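Glycogen synthase (Cyanobacterium sp. CLg1, PDB 6GNF) is a bacterial glycogen (starch) synthase, a GT-B-fold glycosyltransferase with two Rossmann-like domains, and binds ADP and a glycan in the cleft between them. Local coordinates at residues V58-Y68 with V99-L110; G300-E308 with V523-Y532. All blocks are in the same frame, centred on the assembly; numbering follows the deposited sequence.

Interaction 1: V58-Y68 with V99-L110; sequences VCTVAPRFDQY and VDHIWVDHHVYL. With SO4 (sulfate ion), chain G.
Y68 turns an edge toward one face of the W103 indole. Its CE2 lies 3.7 Å from W103 CE3, and the two ring planes meet at 54°, a tilted edge-to-face stack. On the opposite face of the indole a water sits toward the rim. It donates to I102 O and lies very close to T60 OG1, with the direction of that contact left open. A62 CB touches the six-membered ring at W103 CZ3, 3.9 Å away. W103 NE1 is hydrogen-bonded to S94 of strand 85-96. T60 and H101 share this side of the sheet. T60 OG1 and H101 ND1 are hydrogen-bonded at 2.9 Å, with the hydroxyl at the edge of the imidazole and close to its plane; either atom could be the donor. On the other side V61 CG1 meets V104 CG2 at 3.7 Å.

Strands 58-63 and 99-105, which carry these groups, are parallel neighbours in the mixed sheet of the N-terminal Rossmann-like domain. Regular parallel bonding runs from T60 N to D100 O as far as R64 N to V104 O. Near the end of strand 58-63, P63 CB lies over a face of the Y109 ring, 3.8 Å from its centroid, a CH-pi contact. R64 runs alongside D105, its CG anti to the backbone N (chi1 -173°) and the chain extended from there to NE. This carries the guanidinium out to a salt bridge, R64 NH1 to D105 OD1 at 2.9 Å. The oxygen lies in the guanidinium plane, yet R64 NH1 approaches it from above the carboxylate plane; the two planes stand 70° apart. D105 OD2 pairs with R90. R64 NH1 also donates to sulfate O2 at 3.1 Å, while R64 NH2 donates to sulfate O4. R90 joins them on this anion, which probably came from the crystallisation liquor.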
# COMPACT_ATOMS: atom_id res chain seq x y z
N VAL A 58 -17.87 -8.40 -9.00
CA VAL A 58 -16.53 -8.23 -8.43
C VAL A 58 -16.30 -9.18 -7.27
O VAL A 58 -17.18 -9.37 -6.44
CB VAL A 58 -16.35 -6.79 -7.91
CG1 VAL A 58 -14.91 -6.52 -7.56
CG2 VAL A 58 -16.83 -5.78 -8.95
N CYS A 59 -15.12 -9.78 -7.23
CA CYS A 59 -14.72 -10.59 -6.08
C CYS A 59 -13.26 -10.34 -5.79
O CYS A 59 -12.53 -9.83 -6.63
CB CYS A 59 -14.97 -12.07 -6.31
SG CYS A 59 -13.89 -12.84 -7.53
N THR A 60 -12.85 -10.65 -4.56
CA THR A 60 -11.44 -10.63 -4.19
C THR A 60 -11.06 -12.04 -3.78
O THR A 60 -11.89 -12.82 -3.28
CB THR A 60 -11.14 -9.68 -3.02
OG1 THR A 60 -11.73 -10.22 -1.82
CG2 THR A 60 -11.66 -8.27 -3.31
N VAL A 61 -9.80 -12.39 -4.03
CA VAL A 61 -9.23 -13.65 -3.59
C VAL A 61 -7.96 -13.36 -2.84
O VAL A 61 -7.08 -12.65 -3.35
CB VAL A 61 -8.88 -14.56 -4.78
CG1 VAL A 61 -8.35 -15.90 -4.28
CG2 VAL A 61 -10.09 -14.77 -5.68
N ALA A 62 -7.85 -13.91 -1.63
CA ALA A 62 -6.68 -13.69 -0.80
C ALA A 62 -6.53 -14.85 0.17
O ALA A 62 -7.46 -15.63 0.34
CB ALA A 62 -6.82 -12.39 -0.05
N PRO A 63 -5.36 -14.96 0.82
CA PRO A 63 -5.18 -16.07 1.76
C PRO A 63 -6.03 -15.93 3.01
O PRO A 63 -6.31 -14.82 3.46
CB PRO A 63 -3.70 -15.97 2.14
CG PRO A 63 -3.07 -15.23 1.00
CD PRO A 63 -4.10 -14.24 0.57
N ARG A 64 -6.46 -17.05 3.57
CA ARG A 64 -7.19 -17.06 4.84
C ARG A 64 -6.18 -17.10 5.99
O ARG A 64 -5.83 -18.16 6.49
CB ARG A 64 -8.14 -18.26 4.89
CG ARG A 64 -9.08 -18.28 6.09
CD ARG A 64 -9.99 -19.49 5.98
NE ARG A 64 -10.91 -19.59 7.10
CZ ARG A 64 -10.93 -20.56 8.01
NH1 ARG A 64 -10.07 -21.56 8.00
NH2 ARG A 64 -11.85 -20.50 8.97
N PHE A 65 -5.72 -15.93 6.40
CA PHE A 65 -4.71 -15.81 7.46
C PHE A 65 -5.31 -16.01 8.83
O PHE A 65 -4.61 -16.42 9.75
CB PHE A 65 -4.01 -14.45 7.39
CG PHE A 65 -3.12 -14.29 6.20
CD1 PHE A 65 -2.03 -15.13 6.01
CD2 PHE A 65 -3.33 -13.28 5.28
CE1 PHE A 65 -1.19 -14.98 4.92
CE2 PHE A 65 -2.50 -13.12 4.19
CZ PHE A 65 -1.43 -13.97 4.01
N ASP A 66 -6.61 -15.73 8.96
CA ASP A 66 -7.34 -15.96 10.20
C ASP A 66 -8.69 -16.58 9.92
O ASP A 66 -9.15 -16.62 8.78
CB ASP A 66 -7.53 -14.64 10.96
CG ASP A 66 -6.23 -14.12 11.55
OD1 ASP A 66 -5.96 -14.51 12.71
OD2 ASP A 66 -5.47 -13.40 10.86
N GLN A 67 -9.33 -17.07 10.97
CA GLN A 67 -10.65 -17.66 10.85
C GLN A 67 -11.71 -16.58 10.87
O GLN A 67 -12.37 -16.39 11.89
CB GLN A 67 -10.86 -18.68 11.97
CG GLN A 67 -9.84 -19.79 11.93
CD GLN A 67 -10.14 -20.89 12.92
OE1 GLN A 67 -10.26 -20.64 14.11
NE2 GLN A 67 -10.24 -22.13 12.43
N TYR A 68 -11.90 -15.89 9.75
CA TYR A 68 -12.79 -14.73 9.69
C TYR A 68 -14.21 -15.16 9.98
O TYR A 68 -14.70 -16.11 9.38
CB TYR A 68 -12.72 -14.06 8.32
CG TYR A 68 -11.30 -13.75 7.88
CD1 TYR A 68 -10.46 -13.01 8.69
CD2 TYR A 68 -10.80 -14.22 6.67
CE1 TYR A 68 -9.16 -12.72 8.31
CE2 TYR A 68 -9.51 -13.94 6.28
CZ TYR A 68 -8.69 -13.19 7.10
OH TYR A 68 -7.40 -12.93 6.69
N VAL A 99 -19.74 -7.19 -2.65
CA VAL A 99 -18.48 -7.82 -3.08
C VAL A 99 -18.29 -9.18 -2.41
O VAL A 99 -18.46 -9.31 -1.19
CB VAL A 99 -17.26 -6.94 -2.73
CG1 VAL A 99 -15.98 -7.57 -3.26
CG2 VAL A 99 -17.42 -5.53 -3.29
N ASP A 100 -17.89 -10.17 -3.22
CA ASP A 100 -17.53 -11.50 -2.73
C ASP A 100 -16.06 -11.53 -2.34
O ASP A 100 -15.19 -11.17 -3.12
CB ASP A 100 -17.75 -12.56 -3.82
CG ASP A 100 -19.21 -12.72 -4.16
OD1 ASP A 100 -19.90 -13.50 -3.44
OD2 ASP A 100 -19.73 -12.07 -5.09
N HIS A 101 -15.79 -11.99 -1.12
CA HIS A 101 -14.43 -12.19 -0.66
C HIS A 101 -14.21 -13.68 -0.53
O HIS A 101 -14.94 -14.36 0.19
CB HIS A 101 -14.21 -11.49 0.67
CG HIS A 101 -14.52 -10.03 0.62
ND1 HIS A 101 -13.83 -9.15 -0.18
CD2 HIS A 101 -15.47 -9.30 1.25
CE1 HIS A 101 -14.33 -7.93 -0.02
NE2 HIS A 101 -15.32 -8.00 0.84
N ILE A 102 -13.29 -14.19 -1.33
CA ILE A 102 -12.95 -15.59 -1.31
C ILE A 102 -11.61 -15.73 -0.61
O ILE A 102 -10.65 -15.01 -0.92
CB ILE A 102 -12.81 -16.15 -2.74
CG1 ILE A 102 -14.02 -15.78 -3.61
CG2 ILE A 102 -12.58 -17.65 -2.71
CD1 ILE A 102 -15.34 -16.17 -3.01
N TRP A 103 -11.53 -16.67 0.32
CA TRP A 103 -10.33 -16.86 1.11
C TRP A 103 -9.77 -18.25 0.90
O TRP A 103 -10.46 -19.26 1.08
CB TRP A 103 -10.66 -16.69 2.59
CG TRP A 103 -11.43 -15.46 2.89
CD1 TRP A 103 -12.75 -15.40 3.23
CD2 TRP A 103 -10.95 -14.11 2.89
NE1 TRP A 103 -13.12 -14.09 3.46
CE2 TRP A 103 -12.03 -13.29 3.27
CE3 TRP A 103 -9.71 -13.52 2.64
CZ2 TRP A 103 -11.92 -11.91 3.38
CZ3 TRP A 103 -9.59 -12.13 2.75
CH2 TRP A 103 -10.69 -11.34 3.11
N VAL A 104 -8.50 -18.30 0.52
CA VAL A 104 -7.83 -19.55 0.23
C VAL A 104 -7.29 -20.12 1.53
O VAL A 104 -6.42 -19.52 2.16
CB VAL A 104 -6.69 -19.33 -0.77
CG1 VAL A 104 -6.04 -20.66 -1.14
CG2 VAL A 104 -7.21 -18.64 -2.02
N ASP A 105 -7.76 -21.30 1.90
CA ASP A 105 -7.42 -21.90 3.18
C ASP A 105 -6.39 -23.02 3.03
O ASP A 105 -6.56 -23.95 2.26
CB ASP A 105 -8.67 -22.45 3.85
CG ASP A 105 -8.37 -23.11 5.19
OD1 ASP A 105 -7.96 -22.44 6.16
OD2 ASP A 105 -8.55 -24.35 5.28
N HIS A 106 -5.32 -22.92 3.82
CA HIS A 106 -4.27 -23.93 3.86
C HIS A 106 -3.47 -23.74 5.14
O HIS A 106 -3.32 -22.62 5.62
CB HIS A 106 -3.34 -23.79 2.66
CG HIS A 106 -2.51 -25.01 2.41
ND1 HIS A 106 -1.35 -25.28 3.10
CD2 HIS A 106 -2.68 -26.03 1.54
CE1 HIS A 106 -0.84 -26.42 2.68
NE2 HIS A 106 -1.62 -26.90 1.73
N HIS A 107 -2.92 -24.83 5.65
CA HIS A 107 -2.12 -24.82 6.87
C HIS A 107 -1.01 -23.74 6.85
O HIS A 107 -0.78 -23.09 7.85
CB HIS A 107 -1.58 -26.25 7.15
CG HIS A 107 -0.43 -26.31 8.10
ND1 HIS A 107 -0.62 -26.41 9.47
CD2 HIS A 107 0.90 -26.39 7.89
CE1 HIS A 107 0.56 -26.50 10.06
NE2 HIS A 107 1.50 -26.48 9.13
N VAL A 108 -0.40 -23.48 5.69
CA VAL A 108 0.71 -22.55 5.61
C VAL A 108 0.28 -21.10 5.70
O VAL A 108 1.14 -20.24 5.84
CB VAL A 108 1.56 -22.73 4.32
CG1 VAL A 108 2.02 -24.17 4.18
CG2 VAL A 108 0.81 -22.29 3.07
N TYR A 109 -1.01 -20.81 5.54
CA TYR A 109 -1.52 -19.46 5.72
C TYR A 109 -2.04 -19.25 7.13
O TYR A 109 -1.75 -18.22 7.74
CB TYR A 109 -2.64 -19.14 4.74
CG TYR A 109 -2.27 -19.24 3.29
CD1 TYR A 109 -1.13 -18.64 2.79
CD2 TYR A 109 -3.10 -19.92 2.40
CE1 TYR A 109 -0.80 -18.73 1.45
CE2 TYR A 109 -2.77 -20.02 1.06
CZ TYR A 109 -1.62 -19.42 0.59
OH TYR A 109 -1.29 -19.52 -0.73
N LEU A 110 -2.80 -20.21 7.65
CA LEU A 110 -3.51 -20.01 8.90
C LEU A 110 -2.60 -20.13 10.11
O LEU A 110 -2.60 -19.26 10.99
CB LEU A 110 -4.64 -21.03 9.04
CG LEU A 110 -5.65 -20.81 10.16
CD1 LEU A 110 -6.44 -19.54 9.91
CD2 LEU A 110 -6.59 -22.00 10.27
S SO4 G . -11.62 -24.39 10.32
O1 SO4 G . -11.95 -25.53 9.43
O2 SO4 G . -10.27 -23.84 10.05
O3 SO4 G . -11.65 -24.88 11.72
O4 SO4 G . -12.63 -23.32 10.15
O HOH W 1 -10.84 -12.04 -0.34
O HOH W 2 -5.72 -20.85 5.71

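Interaction 2: G300-E308 with V523-Y532; sequences GITNGTKIE and VSWKKPAAKY. With AC1 (4,6-dideoxy-4-{[(1S,4R,5S,6S)-4,5,6-trihydroxy-3-(hydroxymethyl)cyclohex-2-en-1-yl]amino}-alpha-D-glucopyranose), chain D.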
# COMPACT_ATOMS: atom_id res chain seq x y z
N GLY A 300 -0.89 5.16 -14.93
CA GLY A 300 -1.19 5.41 -13.54
C GLY A 300 -2.59 5.97 -13.34
O GLY A 300 -3.06 6.79 -14.14
N ILE A 301 -3.24 5.52 -12.28
CA ILE A 301 -4.54 6.04 -11.85
C ILE A 301 -4.45 6.31 -10.36
O ILE A 301 -4.23 5.40 -9.58
CB ILE A 301 -5.68 5.04 -12.11
CG1 ILE A 301 -5.79 4.75 -13.60
CG2 ILE A 301 -7.00 5.59 -11.58
CD1 ILE A 301 -6.75 3.63 -13.92
N THR A 302 -4.62 7.57 -9.97
CA THR A 302 -4.50 7.98 -8.57
C THR A 302 -5.54 7.29 -7.70
O THR A 302 -6.73 7.37 -7.99
CB THR A 302 -4.66 9.51 -8.45
OG1 THR A 302 -3.64 10.15 -9.22
CG2 THR A 302 -4.54 9.97 -7.01
N ASN A 303 -5.10 6.68 -6.60
CA ASN A 303 -6.01 6.03 -5.66
C ASN A 303 -7.00 7.03 -5.10
O ASN A 303 -6.63 8.17 -4.84
CB ASN A 303 -5.27 5.42 -4.47
CG ASN A 303 -4.49 4.16 -4.81
OD1 ASN A 303 -4.79 3.47 -5.79
ND2 ASN A 303 -3.51 3.85 -3.97
N GLY A 304 -8.23 6.58 -4.90
CA GLY A 304 -9.17 7.28 -4.05
C GLY A 304 -9.17 6.60 -2.69
O GLY A 304 -8.25 5.85 -2.34
N THR A 305 -10.21 6.88 -1.92
CA THR A 305 -10.35 6.29 -0.60
C THR A 305 -11.83 6.25 -0.19
O THR A 305 -12.65 7.00 -0.70
CB THR A 305 -9.54 7.09 0.42
OG1 THR A 305 -9.57 6.43 1.68
CG2 THR A 305 -10.08 8.51 0.57
N LYS A 306 -12.16 5.33 0.71
CA LYS A 306 -13.49 5.25 1.28
C LYS A 306 -13.69 6.36 2.28
O LYS A 306 -12.76 6.72 2.99
CB LYS A 306 -13.73 3.92 1.99
CG LYS A 306 -14.17 2.81 1.08
CD LYS A 306 -14.25 1.49 1.83
CE LYS A 306 -15.39 1.48 2.81
NZ LYS A 306 -15.74 0.11 3.22
N ILE A 307 -14.93 6.79 2.40
CA ILE A 307 -15.28 7.91 3.25
C ILE A 307 -15.80 7.42 4.60
O ILE A 307 -15.59 8.09 5.61
CB ILE A 307 -16.30 8.82 2.51
CG1 ILE A 307 -15.65 9.41 1.24
CG2 ILE A 307 -16.86 9.87 3.45
CD1 ILE A 307 -16.66 10.01 0.27
N GLU A 308 -16.43 6.25 4.64
CA GLU A 308 -17.10 5.72 5.84
C GLU A 308 -16.35 5.87 7.17
O GLU A 308 -16.88 6.47 8.11
CB GLU A 308 -17.48 4.26 5.64
CG GLU A 308 -18.68 4.05 4.72
CD GLU A 308 -18.71 2.66 4.11
OE1 GLU A 308 -18.78 2.58 2.86
OE2 GLU A 308 -18.68 1.67 4.87
N VAL A 523 -11.94 12.97 -2.97
CA VAL A 523 -10.91 11.94 -3.04
C VAL A 523 -11.53 10.53 -2.95
O VAL A 523 -10.87 9.59 -2.52
CB VAL A 523 -9.83 12.14 -1.95
CG1 VAL A 523 -9.02 13.39 -2.23
CG2 VAL A 523 -10.45 12.23 -0.56
N SER A 524 -12.81 10.41 -3.30
CA SER A 524 -13.49 9.12 -3.28
C SER A 524 -13.05 8.26 -4.45
O SER A 524 -12.30 8.73 -5.33
CB SER A 524 -14.99 9.31 -3.33
OG SER A 524 -15.38 9.80 -4.59
N TRP A 525 -13.51 7.01 -4.47
CA TRP A 525 -13.18 6.08 -5.55
C TRP A 525 -13.96 6.31 -6.84
O TRP A 525 -13.67 5.70 -7.86
CB TRP A 525 -13.37 4.64 -5.06
CG TRP A 525 -12.20 4.14 -4.33
CD1 TRP A 525 -12.10 3.92 -2.99
CD2 TRP A 525 -10.92 3.84 -4.88
NE1 TRP A 525 -10.84 3.48 -2.67
CE2 TRP A 525 -10.09 3.42 -3.81
CE3 TRP A 525 -10.39 3.87 -6.17
CZ2 TRP A 525 -8.77 3.04 -3.99
CZ3 TRP A 525 -9.07 3.48 -6.35
CH2 TRP A 525 -8.27 3.08 -5.27
N LYS A 526 -14.95 7.19 -6.81
CA LYS A 526 -15.87 7.42 -7.93
C LYS A 526 -15.16 7.66 -9.27
O LYS A 526 -15.34 6.89 -10.21
CB LYS A 526 -16.80 8.59 -7.57
CG LYS A 526 -18.12 8.65 -8.32
CD LYS A 526 -19.18 9.32 -7.44
CE LYS A 526 -19.92 10.45 -8.14
NZ LYS A 526 -20.65 9.99 -9.36
N LYS A 527 -14.33 8.70 -9.34
CA LYS A 527 -13.62 9.06 -10.57
C LYS A 527 -12.54 8.06 -10.99
O LYS A 527 -12.43 7.76 -12.18
CB LYS A 527 -13.00 10.45 -10.47
CG LYS A 527 -14.01 11.57 -10.48
CD LYS A 527 -13.37 12.88 -10.04
CE LYS A 527 -14.41 13.93 -9.68
NZ LYS A 527 -15.12 14.43 -10.89
N PRO A 528 -11.68 7.64 -10.05
CA PRO A 528 -10.68 6.66 -10.47
C PRO A 528 -11.29 5.32 -10.88
O PRO A 528 -10.83 4.72 -11.86
CB PRO A 528 -9.76 6.52 -9.25
CG PRO A 528 -10.48 7.16 -8.13
CD PRO A 528 -11.37 8.20 -8.73
N ALA A 529 -12.33 4.87 -10.19
CA ALA A 529 -12.99 3.60 -10.54
C ALA A 529 -13.48 3.66 -11.98
O ALA A 529 -13.35 2.69 -12.73
CB ALA A 529 -14.15 3.32 -9.61
N ALA A 530 -14.06 4.80 -12.35
CA ALA A 530 -14.53 5.02 -13.72
C ALA A 530 -13.40 4.88 -14.74
O ALA A 530 -13.62 4.39 -15.85
CB ALA A 530 -15.19 6.38 -13.83
N LYS A 531 -12.19 5.31 -14.38
CA LYS A 531 -11.03 5.16 -15.25
C LYS A 531 -10.62 3.70 -15.39
O LYS A 531 -10.25 3.28 -16.47
CB LYS A 531 -9.84 5.94 -14.74
CG LYS A 531 -9.98 7.44 -14.84
CD LYS A 531 -8.69 8.07 -14.34
CE LYS A 531 -8.87 9.51 -13.94
NZ LYS A 531 -9.16 10.34 -15.13
N TYR A 532 -10.66 2.95 -14.28
CA TYR A 532 -10.41 1.51 -14.34
C TYR A 532 -11.42 0.83 -15.28
O TYR A 532 -11.04 0.02 -16.13
CB TYR A 532 -10.48 0.88 -12.94
CG TYR A 532 -9.23 1.02 -12.11
CD1 TYR A 532 -8.19 0.10 -12.22
CD2 TYR A 532 -9.08 2.07 -11.21
CE1 TYR A 532 -7.04 0.23 -11.46
CE2 TYR A 532 -7.93 2.21 -10.44
CZ TYR A 532 -6.92 1.30 -10.57
OH TYR A 532 -5.79 1.48 -9.78
C1 AC1 D . 2.97 -4.13 1.02
O2 AC1 D . 3.03 -4.72 -1.34
C2 AC1 D . 2.48 -3.79 -0.38
C4A AC1 D . 0.45 3.09 -1.95
C3 AC1 D . 2.81 -2.35 -0.77
O3 AC1 D . 2.16 -2.09 -2.01
C4 AC1 D . 2.38 -1.35 0.32
N4A AC1 D . 2.67 0.07 0.01
C5 AC1 D . 3.05 -1.79 1.63
O5 AC1 D . 2.61 -3.11 1.97
C6 AC1 D . 2.72 -0.89 2.81
C1B AC1 D . 2.20 0.80 -1.18
C2B AC1 D . 2.72 2.26 -1.30
O2B AC1 D . 3.70 2.60 -0.32
C3B AC1 D . 1.69 3.36 -1.15
O3B AC1 D . 2.25 4.58 -1.64
O4 AC1 D . -0.50 4.09 -1.56
C5B AC1 D . -0.08 1.71 -1.67
C7B AC1 D . 0.69 0.71 -1.28
C6B AC1 D . -1.54 1.45 -1.89
O6B AC1 D . -1.81 1.74 -3.27
O HOH W 3 -5.73 3.67 -8.23
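One water is gripped by three groups and ties Y532 to the 300-308 loop. It donates to I301 O at 2.7 Å and to N303 OD1 at 2.6 Å. It accepts from Y532 OH, also at 2.7 Å, and lies in the plane of the tyrosine ring. The same ring takes I301 on its face. I301 CD1 stands over the centre, 3.8 Å from the centroid of the Y532 ring and 7° off its normal. CG1 of I301 is anti to the carbonyl carbon (chi1 -61°) and the branch is extended beyond it, which brings CD1 over the ring. The other branch, I301 CG2, is 3.7 Å from P528 CB and also touches Y532 CE2.

N303 has two uses for its amide. OD1 takes the water, while N303 ND2 donates to O6B of AC1 at 2.8 Å. The residue thus lines the glycan pocket, in the cleft between the two domains of the GT-B fold. The loop follows strand 298-300 at the edge of the N-terminal sheet. Helix 526-540 is the last helix of the chain and, as in many GT-B enzymes, packs back against the N-terminal domain; here W525 and Y532 also touch helix 39-54.

The indole of W525 lies flat against the loop backbone, with N303 C, G304 N and T305 N all over one face. G304 CA makes a CH-pi contact, 4.0 Å from the centroid of the W525 six-membered ring. It also lies close to V523 O, so the glycine passes between the indole and that carbonyl. T305 N donates to V523 O at 2.9 Å, in the carbonyl plane. T305 and V523 then run side by side, their CG2 methyls touching. Next to V523, S524 OG accepts weakly from K526 N, a capping bond in the turn that leads into the helix, and is also hydrogen-bonded to D522.

In the fold
Interaction 1 is mostly buried within one domain, where it joins two strands of the N-terminal sheet. Interaction 2 is partly buried, and it pairs the loop after the last strand of that sheet with the C-terminal helix. Both border helix 39-54, but they share no residue; the centres of interactions 1 and 2 are 24 Å apart. Regular backbone bonding dominates 58-68 with 99-110, which adds a salt bridge at the strand ends. Both use aromatic faces, but 300-308 with 523-532 has a single direct hydrogen bond and depends on a bridging water. N303 of interaction 2 gives AC1 one of its hydrogen bonds, whereas the side chain of F65 in interaction 1 is about 11 Å from AC1.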